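Local coordinates for protein diphosphomevalonate decarboxylase, putative (Trypanosoma brucei, PDB 2HKE) that probably catalyses the ATP-dependent decarboxylation of (R)-5-diphosphomevalonate to isopentenyl diphosphate, a precursor of isoprenoids and sterols, at residues Ile17-Lys22 with Lys201-Ser206; Pro11-Phe16 with Cys148-Gly153; Thr28-Thr33 with Leu139-Ser144; Thr178-Ile183 with Arg230-Arg235. The protein carries 1 engineered substitution. All blocks are in the same frame, centred on the assembly; numbering follows the deposited sequence.

Contact 1 of 4, residues Ile17-Lys22 with Lys201-Ser206. With SO4 (sulfate ion), chain C.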
loop_
_atom_site.group_PDB
_atom_site.type_symbol
_atom_site.label_atom_id
_atom_site.label_comp_id
_atom_site.label_asym_id
_atom_site.label_seq_id
_atom_site.Cartn_x
_atom_site.Cartn_y
_atom_site.Cartn_z
ATOM N N ILE A 17 3.244 0.771 9.981
ATOM C CA ILE A 17 4.489 1.360 10.400
ATOM C C ILE A 17 5.112 1.911 9.136
ATOM O O ILE A 17 5.397 1.192 8.165
ATOM C CB ILE A 17 5.410 0.424 11.214
ATOM C CG1 ILE A 17 4.718 0.125 12.570
ATOM C CG2 ILE A 17 6.821 1.116 11.406
ATOM C CD1 ILE A 17 5.382 -1.001 13.312
ATOM N N LYS A 18 5.212 3.221 9.107
ATOM C CA LYS A 18 5.465 3.927 7.859
ATOM C C LYS A 18 6.876 3.941 7.267
ATOM O O LYS A 18 7.855 4.132 7.973
ATOM C CB LYS A 18 5.011 5.360 8.032
ATOM C CG LYS A 18 3.556 5.511 8.534
ATOM C CD LYS A 18 2.594 4.984 7.489
ATOM C CE LYS A 18 1.137 5.269 7.836
ATOM N NZ LYS A 18 0.172 4.753 6.763
ATOM N N TYR A 19 6.928 3.815 5.941
ATOM C CA TYR A 19 8.103 4.118 5.158
ATOM C C TYR A 19 8.052 5.630 4.833
ATOM O O TYR A 19 7.143 6.083 4.192
ATOM C CB TYR A 19 8.070 3.294 3.877
ATOM C CG TYR A 19 8.938 3.752 2.709
ATOM C CD1 TYR A 19 10.277 4.080 2.898
ATOM C CD2 TYR A 19 8.426 3.790 1.408
ATOM C CE1 TYR A 19 11.062 4.487 1.830
ATOM C CE2 TYR A 19 9.206 4.156 0.331
ATOM C CZ TYR A 19 10.497 4.530 0.541
ATOM O OH TYR A 19 11.267 4.872 -0.524
ATOM N N TRP A 20 9.044 6.406 5.291
ATOM C CA TRP A 20 9.127 7.797 4.957
ATOM C C TRP A 20 10.566 8.213 5.148
ATOM O O TRP A 20 10.977 8.541 6.232
ATOM C CB TRP A 20 8.174 8.638 5.804
ATOM C CG TRP A 20 7.949 10.021 5.262
ATOM C CD1 TRP A 20 8.375 11.195 5.802
ATOM C CD2 TRP A 20 7.158 10.350 4.148
ATOM N NE1 TRP A 20 7.945 12.262 5.031
ATOM C CE2 TRP A 20 7.180 11.757 4.013
ATOM C CE3 TRP A 20 6.447 9.596 3.205
ATOM C CZ2 TRP A 20 6.530 12.405 2.981
ATOM C CZ3 TRP A 20 5.816 10.273 2.160
ATOM C CH2 TRP A 20 5.873 11.658 2.067
ATOM N N GLY A 21 11.334 8.112 4.068
ATOM C CA GLY A 21 12.724 8.467 4.025
ATOM C C GLY A 21 13.652 7.381 3.507
ATOM O O GLY A 21 13.610 6.222 3.988
ATOM N N LYS A 22 14.521 7.763 2.573
ATOM C CA LYS A 22 15.634 6.938 2.145
ATOM C C LYS A 22 16.943 7.378 2.817
ATOM O O LYS A 22 17.249 8.585 2.875
ATOM C CB LYS A 22 15.787 6.984 0.630
ATOM C CG LYS A 22 14.532 6.498 -0.123
ATOM C CD LYS A 22 14.637 6.783 -1.596
ATOM C CE LYS A 22 13.413 6.441 -2.457
ATOM N NZ LYS A 22 12.239 7.197 -2.068
ATOM N N LYS A 201 9.889 12.835 -3.484
ATOM C CA LYS A 201 10.558 14.086 -3.153
ATOM C C LYS A 201 10.282 14.536 -1.721
ATOM O O LYS A 201 11.213 14.939 -1.018
ATOM C CB LYS A 201 10.203 15.199 -4.156
ATOM C CG LYS A 201 10.883 14.947 -5.505
ATOM C CD LYS A 201 10.752 16.125 -6.419
ATOM C CE LYS A 201 11.217 15.799 -7.823
ATOM N NZ LYS A 201 10.881 16.993 -8.716
ATOM N N GLY A 202 9.019 14.455 -1.295
ATOM C CA GLY A 202 8.641 14.942 0.035
ATOM C C GLY A 202 9.370 14.235 1.154
ATOM O O GLY A 202 9.776 14.854 2.162
ATOM N N MET A 203 9.524 12.921 1.025
ATOM C CA MET A 203 10.116 12.161 2.119
ATOM C C MET A 203 11.563 12.583 2.343
ATOM O O MET A 203 12.026 12.640 3.490
ATOM C CB MET A 203 10.010 10.623 1.939
ATOM C CG MET A 203 10.794 10.016 0.824
ATOM S SD MET A 203 10.650 8.175 0.854
ATOM C CE MET A 203 8.953 7.960 0.351
ATOM N N GLN A 204 12.269 12.912 1.278
ATOM C CA GLN A 204 13.645 13.383 1.467
ATOM C C GLN A 204 13.633 14.834 2.028
ATOM O O GLN A 204 14.495 15.199 2.795
ATOM C CB GLN A 204 14.434 13.304 0.176
ATOM C CG GLN A 204 14.602 11.844 -0.334
ATOM C CD GLN A 204 15.100 10.893 0.764
ATOM O OE1 GLN A 204 14.303 10.234 1.440
ATOM N NE2 GLN A 204 16.402 10.885 1.006
ATOM N N GLN A 205 12.645 15.620 1.664
ATOM C CA GLN A 205 12.538 16.962 2.238
ATOM C C GLN A 205 12.282 16.858 3.735
ATOM O O GLN A 205 12.864 17.573 4.536
ATOM C CB GLN A 205 11.464 17.752 1.504
ATOM C CG GLN A 205 11.562 19.263 1.699
ATOM C CD GLN A 205 12.828 19.910 1.113
ATOM O OE1 GLN A 205 13.563 19.300 0.306
ATOM N NE2 GLN A 205 13.085 21.175 1.520
ATOM N N SER A 206 11.434 15.911 4.147
ATOM C CA SER A 206 11.231 15.642 5.589
ATOM C C SER A 206 12.504 15.213 6.266
ATOM O O SER A 206 12.806 15.645 7.329
ATOM C CB SER A 206 10.145 14.568 5.816
ATOM O OG SER A 206 8.888 14.987 5.346
HETATM S S SO4 C . 9.546 5.506 -3.618
HETATM O O1 SO4 C . 10.399 6.665 -3.792
HETATM O O2 SO4 C . 8.412 5.851 -2.794
HETATM O O3 SO4 C . 9.052 5.048 -4.911
HETATM O O4 SO4 C . 10.293 4.440 -2.945
#

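Contact 2 of 4, residues Pro11-Phe16 with Cys148-Gly153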
loop_
_atom_site.group_PDB
_atom_site.type_symbol
_atom_site.label_atom_id
_atom_site.label_comp_id
_atom_site.label_asym_id
_atom_site.label_seq_id
_atom_site.Cartn_x
_atom_site.Cartn_y
_atom_site.Cartn_z
ATOM N N PRO A 11 -1.560 -7.102 -5.609
ATOM C CA PRO A 11 -2.420 -6.232 -4.800
ATOM C C PRO A 11 -1.678 -5.011 -4.252
ATOM O O PRO A 11 -0.441 -5.020 -4.184
ATOM C CB PRO A 11 -2.737 -7.135 -3.631
ATOM C CG PRO A 11 -1.433 -7.831 -3.369
ATOM C CD PRO A 11 -0.877 -8.106 -4.773
ATOM N N ILE A 12 -2.418 -4.006 -3.781
ATOM C CA ILE A 12 -1.755 -2.961 -2.977
ATOM C C ILE A 12 -1.516 -3.453 -1.557
ATOM O O ILE A 12 -2.001 -4.490 -1.152
ATOM C CB ILE A 12 -2.564 -1.631 -2.978
ATOM C CG1 ILE A 12 -3.970 -1.821 -2.437
ATOM C CG2 ILE A 12 -2.604 -1.038 -4.397
ATOM C CD1 ILE A 12 -4.699 -0.513 -2.243
ATOM N N ASN A 13 -0.811 -2.651 -0.754
ATOM C CA ASN A 13 -0.666 -2.931 0.645
ATOM C C ASN A 13 -0.763 -1.610 1.386
ATOM O O ASN A 13 -0.669 -0.506 0.764
ATOM C CB ASN A 13 0.687 -3.630 0.934
ATOM C CG ASN A 13 1.885 -2.747 0.693
ATOM O OD1 ASN A 13 2.221 -1.933 1.529
ATOM N ND2 ASN A 13 2.545 -2.906 -0.451
ATOM N N ILE A 14 -1.020 -1.701 2.677
ATOM C CA ILE A 14 -1.098 -0.505 3.520
ATOM C C ILE A 14 -0.123 -0.614 4.669
ATOM O O ILE A 14 -0.254 -1.489 5.504
ATOM C CB ILE A 14 -2.546 -0.179 4.001
ATOM C CG1 ILE A 14 -2.570 1.110 4.860
ATOM C CG2 ILE A 14 -3.172 -1.365 4.786
ATOM C CD1 ILE A 14 -2.159 2.368 4.029
ATOM N N ALA A 15 0.844 0.317 4.720
ATOM C CA ALA A 15 1.786 0.366 5.824
ATOM C C ALA A 15 1.112 0.897 7.079
ATOM O O ALA A 15 0.495 1.970 7.029
ATOM C CB ALA A 15 2.954 1.261 5.529
ATOM N N PHE A 16 1.231 0.166 8.181
ATOM C CA PHE A 16 0.831 0.732 9.494
ATOM C C PHE A 16 2.030 1.278 10.272
ATOM O O PHE A 16 1.829 2.112 11.160
ATOM C CB PHE A 16 -0.003 -0.244 10.295
ATOM C CG PHE A 16 0.621 -1.577 10.435
ATOM C CD1 PHE A 16 1.465 -1.812 11.477
ATOM C CD2 PHE A 16 0.380 -2.596 9.527
ATOM C CE1 PHE A 16 2.101 -3.017 11.635
ATOM C CE2 PHE A 16 1.044 -3.832 9.686
ATOM C CZ PHE A 16 1.872 -4.027 10.752
ATOM N N CYS A 148 7.884 -3.456 -2.728
ATOM C CA CYS A 148 8.547 -4.602 -2.188
ATOM C C CYS A 148 7.722 -5.364 -1.135
ATOM O O CYS A 148 7.913 -6.607 -0.962
ATOM C CB CYS A 148 9.936 -4.175 -1.697
ATOM S SG CYS A 148 10.079 -3.724 0.006
ATOM N N ARG A 149 6.727 -4.717 -0.518
ATOM C CA ARG A 149 5.943 -5.397 0.496
ATOM C C ARG A 149 4.717 -6.129 -0.056
ATOM O O ARG A 149 4.079 -6.870 0.672
ATOM C CB ARG A 149 5.525 -4.438 1.600
ATOM C CG ARG A 149 6.710 -3.731 2.342
ATOM C CD ARG A 149 6.141 -2.928 3.513
ATOM N NE ARG A 149 5.060 -2.039 3.031
ATOM C CZ ARG A 149 5.153 -0.743 2.798
ATOM N NH1 ARG A 149 6.266 -0.075 3.074
ATOM N NH2 ARG A 149 4.118 -0.113 2.263
ATOM N N SER A 150 4.386 -5.901 -1.333
ATOM C CA SER A 150 3.273 -6.583 -1.962
ATOM C C SER A 150 3.638 -8.015 -2.454
ATOM O O SER A 150 2.753 -8.726 -3.007
ATOM C CB SER A 150 2.646 -5.700 -3.032
ATOM O OG SER A 150 1.769 -4.751 -2.448
ATOM N N ALA A 151 4.898 -8.410 -2.257
ATOM C CA ALA A 151 5.420 -9.677 -2.745
ATOM C C ALA A 151 4.868 -10.873 -1.991
ATOM O O ALA A 151 4.916 -11.991 -2.506
ATOM C CB ALA A 151 7.017 -9.680 -2.717
ATOM N N PHE A 152 4.308 -10.639 -0.806
ATOM C CA PHE A 152 3.825 -11.668 0.073
ATOM C C PHE A 152 2.460 -11.275 0.552
ATOM O O PHE A 152 2.170 -10.070 0.670
ATOM C CB PHE A 152 4.693 -11.786 1.301
ATOM C CG PHE A 152 6.115 -12.022 1.003
ATOM C CD1 PHE A 152 6.539 -13.291 0.633
ATOM C CD2 PHE A 152 7.041 -10.999 1.091
ATOM C CE1 PHE A 152 7.892 -13.511 0.322
ATOM C CE2 PHE A 152 8.348 -11.193 0.787
ATOM C CZ PHE A 152 8.794 -12.452 0.418
ATOM N N GLY A 153 1.660 -12.296 0.855
ATOM C CA GLY A 153 0.384 -12.133 1.552
ATOM C C GLY A 153 0.607 -11.842 3.021
ATOM O O GLY A 153 1.711 -11.988 3.553
#

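Contact 3 of 4, residues Thr28-Thr33 with Leu139-Ser144. With SO4 (sulfate ion), chain C.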
loop_
_atom_site.group_PDB
_atom_site.type_symbol
_atom_site.label_atom_id
_atom_site.label_comp_id
_atom_site.label_asym_id
_atom_site.label_seq_id
_atom_site.Cartn_x
_atom_site.Cartn_y
_atom_site.Cartn_z
ATOM N N THR A 28 18.936 5.668 -5.126
ATOM C CA THR A 28 18.828 4.916 -6.369
ATOM C C THR A 28 18.438 3.498 -6.087
ATOM O O THR A 28 17.524 2.964 -6.760
ATOM C CB THR A 28 20.143 4.948 -7.148
ATOM O OG1 THR A 28 20.455 6.306 -7.441
ATOM C CG2 THR A 28 20.046 4.164 -8.426
ATOM N N LEU A 29 19.139 2.889 -5.130
ATOM C CA LEU A 29 18.814 1.519 -4.674
ATOM C C LEU A 29 17.514 1.393 -3.892
ATOM O O LEU A 29 17.007 0.270 -3.796
ATOM C CB LEU A 29 19.952 0.891 -3.869
ATOM C CG LEU A 29 21.229 0.644 -4.696
ATOM C CD1 LEU A 29 22.319 0.215 -3.763
ATOM C CD2 LEU A 29 21.006 -0.423 -5.769
ATOM N N ILE A 30 16.952 2.507 -3.398
ATOM C CA ILE A 30 15.690 2.498 -2.614
ATOM C C ILE A 30 15.942 1.729 -1.289
ATOM O O ILE A 30 15.384 0.653 -1.012
ATOM C CB ILE A 30 14.479 1.953 -3.430
ATOM C CG1 ILE A 30 14.479 2.472 -4.899
ATOM C CG2 ILE A 30 13.154 2.263 -2.687
ATOM C CD1 ILE A 30 14.468 3.992 -5.024
ATOM N N LEU A 31 16.767 2.340 -0.446
ATOM C CA LEU A 31 17.139 1.799 0.857
ATOM C C LEU A 31 16.599 2.763 1.916
ATOM O O LEU A 31 16.902 3.967 1.877
ATOM C CB LEU A 31 18.674 1.646 1.007
ATOM C CG LEU A 31 19.378 1.060 -0.195
ATOM C CD1 LEU A 31 20.878 1.014 0.083
ATOM C CD2 LEU A 31 18.843 -0.322 -0.458
ATOM N N PRO A 32 15.720 2.273 2.791
ATOM C CA PRO A 32 14.988 3.182 3.643
ATOM C C PRO A 32 15.747 3.519 4.933
ATOM O O PRO A 32 16.680 2.791 5.300
ATOM C CB PRO A 32 13.737 2.419 3.927
ATOM C CG PRO A 32 14.176 1.000 4.002
ATOM C CD PRO A 32 15.294 0.890 2.990
ATOM N N THR A 33 15.350 4.608 5.596
ATOM C CA THR A 33 15.913 4.937 6.919
ATOM C C THR A 33 15.454 4.014 8.040
ATOM O O THR A 33 16.098 3.938 9.088
ATOM C CB THR A 33 15.555 6.380 7.321
ATOM O OG1 THR A 33 14.133 6.596 7.182
ATOM C CG2 THR A 33 16.233 7.353 6.446
ATOM N N LEU A 139 13.567 -6.841 -6.458
ATOM C CA LEU A 139 13.431 -6.153 -7.752
ATOM C C LEU A 139 12.326 -5.100 -7.717
ATOM O O LEU A 139 12.468 -4.021 -8.278
ATOM C CB LEU A 139 13.149 -7.183 -8.838
ATOM C CG LEU A 139 13.228 -6.612 -10.225
ATOM C CD1 LEU A 139 14.611 -6.124 -10.544
ATOM C CD2 LEU A 139 12.719 -7.659 -11.250
ATOM N N ALA A 140 11.211 -5.426 -7.073
ATOM C CA ALA A 140 10.085 -4.509 -6.925
ATOM C C ALA A 140 10.538 -3.229 -6.197
ATOM O O ALA A 140 10.142 -2.151 -6.582
ATOM C CB ALA A 140 8.964 -5.188 -6.160
ATOM N N ARG A 141 11.422 -3.388 -5.203
ATOM C CA ARG A 141 11.965 -2.288 -4.376
ATOM C C ARG A 141 12.639 -1.243 -5.221
ATOM O O ARG A 141 12.507 -0.038 -4.972
ATOM C CB ARG A 141 12.983 -2.866 -3.386
ATOM C CG ARG A 141 13.320 -1.933 -2.263
ATOM C CD ARG A 141 14.594 -2.313 -1.556
ATOM N NE ARG A 141 15.753 -2.041 -2.389
ATOM C CZ ARG A 141 16.697 -2.897 -2.732
ATOM N NH1 ARG A 141 16.729 -4.139 -2.252
ATOM N NH2 ARG A 141 17.708 -2.477 -3.450
ATOM N N LEU A 142 13.338 -1.702 -6.266
ATOM C CA LEU A 142 13.979 -0.790 -7.225
ATOM C C LEU A 142 13.003 0.135 -7.965
ATOM O O LEU A 142 13.394 1.190 -8.456
ATOM C CB LEU A 142 14.792 -1.583 -8.257
ATOM C CG LEU A 142 16.046 -2.223 -7.654
ATOM C CD1 LEU A 142 16.716 -3.118 -8.730
ATOM C CD2 LEU A 142 17.083 -1.229 -7.057
ATOM N N GLY A 143 11.790 -0.352 -8.174
ATOM C CA GLY A 143 10.763 0.365 -8.862
ATOM C C GLY A 143 10.062 1.288 -7.917
ATOM O O GLY A 143 9.878 2.436 -8.259
ATOM N N SER A 144 9.670 0.788 -6.745
ATOM C CA SER A 144 9.049 1.606 -5.685
ATOM C C SER A 144 9.270 0.913 -4.364
ATOM O O SER A 144 9.049 -0.285 -4.217
ATOM C CB SER A 144 7.522 1.806 -5.880
ATOM O OG SER A 144 7.037 2.628 -4.849
HETATM S S SO4 C . 9.546 5.506 -3.618
HETATM O O1 SO4 C . 10.399 6.665 -3.792
HETATM O O2 SO4 C . 8.412 5.851 -2.794
HETATM O O3 SO4 C . 9.052 5.048 -4.911
HETATM O O4 SO4 C . 10.293 4.440 -2.945
HETATM O O HOH W 1 15.931 2.194 -8.860
#

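Contact 4 of 4, residues Thr178-Ile183 with Arg230-Arg235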
loop_
_atom_site.group_PDB
_atom_site.type_symbol
_atom_site.label_atom_id
_atom_site.label_comp_id
_atom_site.label_asym_id
_atom_site.label_seq_id
_atom_site.Cartn_x
_atom_site.Cartn_y
_atom_site.Cartn_z
ATOM N N THR A 178 -3.594 -16.410 6.871
ATOM C CA THR A 178 -4.367 -17.268 7.744
ATOM C C THR A 178 -4.219 -16.979 9.229
ATOM O O THR A 178 -4.982 -17.506 10.036
ATOM C CB THR A 178 -4.018 -18.778 7.516
ATOM O OG1 THR A 178 -2.720 -19.024 8.008
ATOM C CG2 THR A 178 -4.079 -19.146 6.096
ATOM N N HIS A 179 -3.262 -16.140 9.624
ATOM C CA HIS A 179 -2.947 -15.967 11.033
ATOM C C HIS A 179 -4.095 -15.279 11.773
ATOM O O HIS A 179 -4.503 -15.712 12.830
ATOM C CB HIS A 179 -1.620 -15.223 11.222
ATOM C CG HIS A 179 -1.295 -14.924 12.652
ATOM N ND1 HIS A 179 -0.889 -15.895 13.549
ATOM C CD2 HIS A 179 -1.326 -13.758 13.344
ATOM C CE1 HIS A 179 -0.682 -15.334 14.729
ATOM N NE2 HIS A 179 -0.963 -14.040 14.636
ATOM N N TRP A 180 -4.634 -14.211 11.211
ATOM C CA TRP A 180 -5.604 -13.367 11.914
ATOM C C TRP A 180 -6.747 -13.040 10.988
ATOM O O TRP A 180 -6.865 -11.902 10.518
ATOM C CB TRP A 180 -4.895 -12.075 12.375
ATOM C CG TRP A 180 -5.563 -11.275 13.475
ATOM C CD1 TRP A 180 -6.794 -11.468 14.012
ATOM C CD2 TRP A 180 -5.046 -10.090 14.086
ATOM N NE1 TRP A 180 -7.055 -10.531 14.970
ATOM C CE2 TRP A 180 -5.994 -9.669 15.038
ATOM C CE3 TRP A 180 -3.852 -9.380 13.957
ATOM C CZ2 TRP A 180 -5.790 -8.564 15.844
ATOM C CZ3 TRP A 180 -3.636 -8.290 14.750
ATOM C CH2 TRP A 180 -4.582 -7.897 15.701
ATOM N N PRO A 181 -7.570 -14.043 10.646
ATOM C CA PRO A 181 -8.610 -13.842 9.638
ATOM C C PRO A 181 -9.688 -12.841 10.051
ATOM O O PRO A 181 -10.420 -12.356 9.208
ATOM C CB PRO A 181 -9.259 -15.241 9.498
ATOM C CG PRO A 181 -8.808 -16.040 10.642
ATOM C CD PRO A 181 -7.528 -15.426 11.154
ATOM N N GLU A 182 -9.797 -12.557 11.351
ATOM C CA GLU A 182 -10.766 -11.583 11.825
ATOM C C GLU A 182 -10.468 -10.146 11.405
ATOM O O GLU A 182 -11.378 -9.337 11.251
ATOM C CB GLU A 182 -10.888 -11.623 13.316
ATOM C CG GLU A 182 -11.390 -12.924 13.822
ATOM C CD GLU A 182 -10.291 -13.982 14.099
ATOM O OE1 GLU A 182 -9.079 -13.863 13.728
ATOM O OE2 GLU A 182 -10.686 -14.990 14.726
ATOM N N ILE A 183 -9.207 -9.829 11.233
ATOM C CA ILE A 183 -8.844 -8.419 10.952
ATOM C C ILE A 183 -9.211 -8.074 9.513
ATOM O O ILE A 183 -9.026 -8.855 8.526
ATOM C CB ILE A 183 -7.380 -8.106 11.456
ATOM C CG1 ILE A 183 -7.166 -6.571 11.634
ATOM C CG2 ILE A 183 -6.419 -8.791 10.599
ATOM C CD1 ILE A 183 -5.977 -6.228 12.443
ATOM N N ARG A 230 4.704 -8.247 18.419
ATOM C CA ARG A 230 4.074 -8.915 19.562
ATOM C C ARG A 230 2.569 -8.870 19.476
ATOM O O ARG A 230 1.908 -9.884 19.704
ATOM C CB ARG A 230 4.536 -8.223 20.841
ATOM C CG ARG A 230 3.990 -8.787 22.121
ATOM C CD ARG A 230 4.609 -8.194 23.385
ATOM N NE ARG A 230 3.991 -8.895 24.527
ATOM C CZ ARG A 230 4.029 -8.527 25.808
ATOM N NH1 ARG A 230 4.660 -7.435 26.199
ATOM N NH2 ARG A 230 3.420 -9.278 26.713
ATOM N N ALA A 231 2.004 -7.706 19.131
ATOM C CA ALA A 231 0.529 -7.571 19.064
ATOM C C ALA A 231 -0.053 -8.436 17.936
ATOM O O ALA A 231 -1.155 -8.962 18.068
ATOM C CB ALA A 231 0.117 -6.085 18.833
ATOM N N ILE A 232 0.643 -8.546 16.812
ATOM C CA ILE A 232 0.113 -9.303 15.663
ATOM C C ILE A 232 0.203 -10.785 15.980
ATOM O O ILE A 232 -0.727 -11.561 15.705
ATOM C CB ILE A 232 0.844 -8.952 14.365
ATOM C CG1 ILE A 232 0.515 -7.501 13.959
ATOM C CG2 ILE A 232 0.551 -9.992 13.234
ATOM C CD1 ILE A 232 1.564 -6.887 13.106
ATOM N N LYS A 233 1.318 -11.189 16.569
ATOM C CA LYS A 233 1.431 -12.585 17.032
ATOM C C LYS A 233 0.360 -12.956 18.023
ATOM O O LYS A 233 -0.209 -14.067 17.912
ATOM C CB LYS A 233 2.847 -12.904 17.529
ATOM C CG LYS A 233 3.756 -13.066 16.353
ATOM C CD LYS A 233 5.095 -13.690 16.655
ATOM C CE LYS A 233 5.745 -14.267 15.352
ATOM N NZ LYS A 233 7.272 -14.231 15.352
ATOM N N ALA A 234 0.035 -12.056 18.950
ATOM C CA ALA A 234 -0.996 -12.275 19.963
ATOM C C ALA A 234 -2.414 -11.980 19.511
ATOM O O ALA A 234 -3.315 -12.203 20.282
ATOM C CB ALA A 234 -0.709 -11.436 21.182
ATOM N N ARG A 235 -2.603 -11.434 18.310
ATOM C CA ARG A 235 -3.896 -10.960 17.818
ATOM C C ARG A 235 -4.542 -10.013 18.802
ATOM O O ARG A 235 -5.713 -10.125 19.108
ATOM C CB ARG A 235 -4.840 -12.139 17.469
ATOM C CG ARG A 235 -4.266 -13.133 16.515
ATOM C CD ARG A 235 -5.021 -14.481 16.626
ATOM N NE ARG A 235 -4.489 -15.514 15.731
ATOM C CZ ARG A 235 -3.644 -16.488 16.095
ATOM N NH1 ARG A 235 -3.198 -16.577 17.350
ATOM N NH2 ARG A 235 -3.232 -17.384 15.196
#

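Contact 1 of 4, residues Ile17-Lys22 with Lys201-Ser206
Met-203 reaches from helix 199-209 between the rings of Trp-20 and Tyr-19. Its CB sits over the face of the Trp-20 six-membered ring, 3.7 Å from the ring centroid. A bend at chi3 (70°) carries the far end to Tyr-19, where CE lies over the ring face, 4.1 Å from the centroid. SD comes in obliquely beside the same ring, a Met-aromatic contact. SD also takes a weak hydrogen bond from the backbone N of Gly-21.

Trp-20 is held at its edge as well. Its NE1 points almost straight at OG of Ser-206, 2.9 Å away and in the plane of the ring. The Ser-206 hydroxyl is also hydrogen-bonded to Thr-258, so this helix residue links the indole to the loop after helix 237-256.

Lys-22 is gripped at its backbone by the amide of Gln-204. Lys-22 N donates to Gln-204 OE1 (2.7 Å), and Gln-204 NE2 returns a bond to Lys-22 O (3.1 Å). The lysine side chain is left to run toward a bound sulfate. NZ of Lys-22 meets sulfate O1 at 2.6 Å and also bonds to Tyr-19 OH, which donates to sulfate O4. Thr-200, Arg-77 and Gly-145 also bond the sulfate. This anion site lies where the N-terminal and C-terminal parts of the GHMP kinase fold meet, and is consistent with a pocket for a phosphate group.

Contact 2 of 4, residues Pro11-Phe16 with Cys148-Gly153
Arg-149 turns its guanidinium side-on to the amide of Asn-13 on strand 5-15. NH2 and NE both donate to the same oxygen, Asn-13 OD1. NH2 of Arg-149 is 2.7 Å from OD1 of Asn-13 and lies in the carbonyl plane. NE of Arg-149 is 3.2 Å from Asn-13 OD1 and approaches from above that plane, with a less straight bond. Amide and guanidinium planes stand 87° apart. The bend at chi3 (-53°) of Arg-149 brings the NE edge round to the strand. One guanidinium face rests on the methyl of Ala-15, with Ala-15 CB 3.7 Å from Arg-149 NH2. The remaining nitrogen, NH1, is hydrogen-bonded to Ser-36 of strand 36-40.

Ser-150 follows, and its CB points at the strand. Its OG accepts from Asn-13 ND2 (2.8 Å) in a nearly straight bond within the amide plane. The same OG of Ser-150 gives its own proton to Pro-11 O, also at 2.8 Å. Asn-13 ND2 has a further acceptor in Ser-146 O. The loop before strand 155-159 is thus fastened to the N-terminal strand inside the S5-like N-terminal domain.

Everything that touches here is buried, and the bonds are polar. Both ends of the Asn-13 amide are engaged, so its orientation is fixed. The arginine charge meets a neutral carbonyl oxygen across this contact, and it would probably polarise the amide.

Contact 3 of 4, residues Thr28-Thr33 with Leu139-Ser144
Arg-141 leaves its helix with CG trans to the main-chain nitrogen (chi1 -164°), then bends at chi3 (72°). The two turns bring the NE edge of the guanidinium up to the carbonyl oxygen of Leu-29. Helix 136-143 belongs to the S5-like N-terminal domain, and residues 28-33 are part of the long loop between strands 5-15 and 36-40.

The grip is side-on. NE of Arg-141 is 3.0 Å and NH2 is 2.9 Å from Leu-29 O, which lies in the guanidinium plane. One oxygen therefore takes both bonds. The remaining nitrogen, NH1, is bonded to Cys-169 O. Over one face of the group lies Leu-31, whose CD2 is 3.9 Å from Arg-141 NH2.

The CB of Ile-30 points toward the helix. It comes to 3.2 Å from Arg-141 O, which is close packing. One branch, CG2 of Ile-30, is 3.6 Å from O4 of the bound sulfate.

Leu-142 adds an apolar touch, since its CD2 lies 4.2 Å from Leu-29 CD2. Beside it, one water donates to both backbones, at 2.7 Å from Thr-28 O and 2.8 Å from Leu-142 O.

Contact 4 of 4, residues Thr178-Ile183 with Arg230-Arg235
The guanidinium of Arg-235 lies flat on the ring of His-179. Their centres are 3.9 Å apart and the planes make 26°. The same group reaches past the ring to the backbone of His-179. NE (2.9 Å) and NH2 (3.2 Å) of Arg-235 both donate to His-179 O, which sits near the guanidinium plane. The chain of Arg-235 is extended from CG to NE, which carries the guanidinium out over the imidazole.

The imidazole is fixed by its edge. NE2 of His-179 donates to Ile-232 O (2.7 Å), almost in the ring plane. With a guanidinium over its face, the ring would probably be less ready to take a second proton.

The Ile-232 carbonyl belongs to the last turn of helix 213-234. Arg-235 ends the helix in a Schellman motif, with positive phi (52°). Its backbone is thereby laid over the indole of Trp-180. CA of Arg-235 stands 3.6 Å from the centroid of the six-membered ring, a CH-pi contact. CB and CG continue along the same face toward the five-membered ring. The guanidinium itself is turned steeply against the indole. Ile-183 CB lies over the opposite face, toward its rim, where a type I turn from Trp-180 to Ile-183 folds the chain back. At the outer end of the ring, CZ3 of Trp-180 is 4.3 Å from Ile-232 CG1.

Overall arrangement
From the N terminus, strand 5-15 and the loop after it supply the first halves of contacts 2, 1 and 3. Contact 3 closes first, at helix 136-143, nested inside the loops closed by contacts 1 and 2. Contact 2 closes next, before strand 155-159. Contact 4 opens at residues 178-183. Contact 1 closes at helix 199-209, so it crosses contacts 2 and 4. Contact 4 closes last, tying the loop between strands 170-175 and 183-189 to the end of helix 213-234. Contacts 2 and 3 lie within the N-terminal domain and fasten its strand and loop to the helix 136-143 region. Contact 1 joins it to the C-terminal domain and shares the sulfate with contact 3. Phe-16 of contact 2 packs on Ile-232 of contact 4.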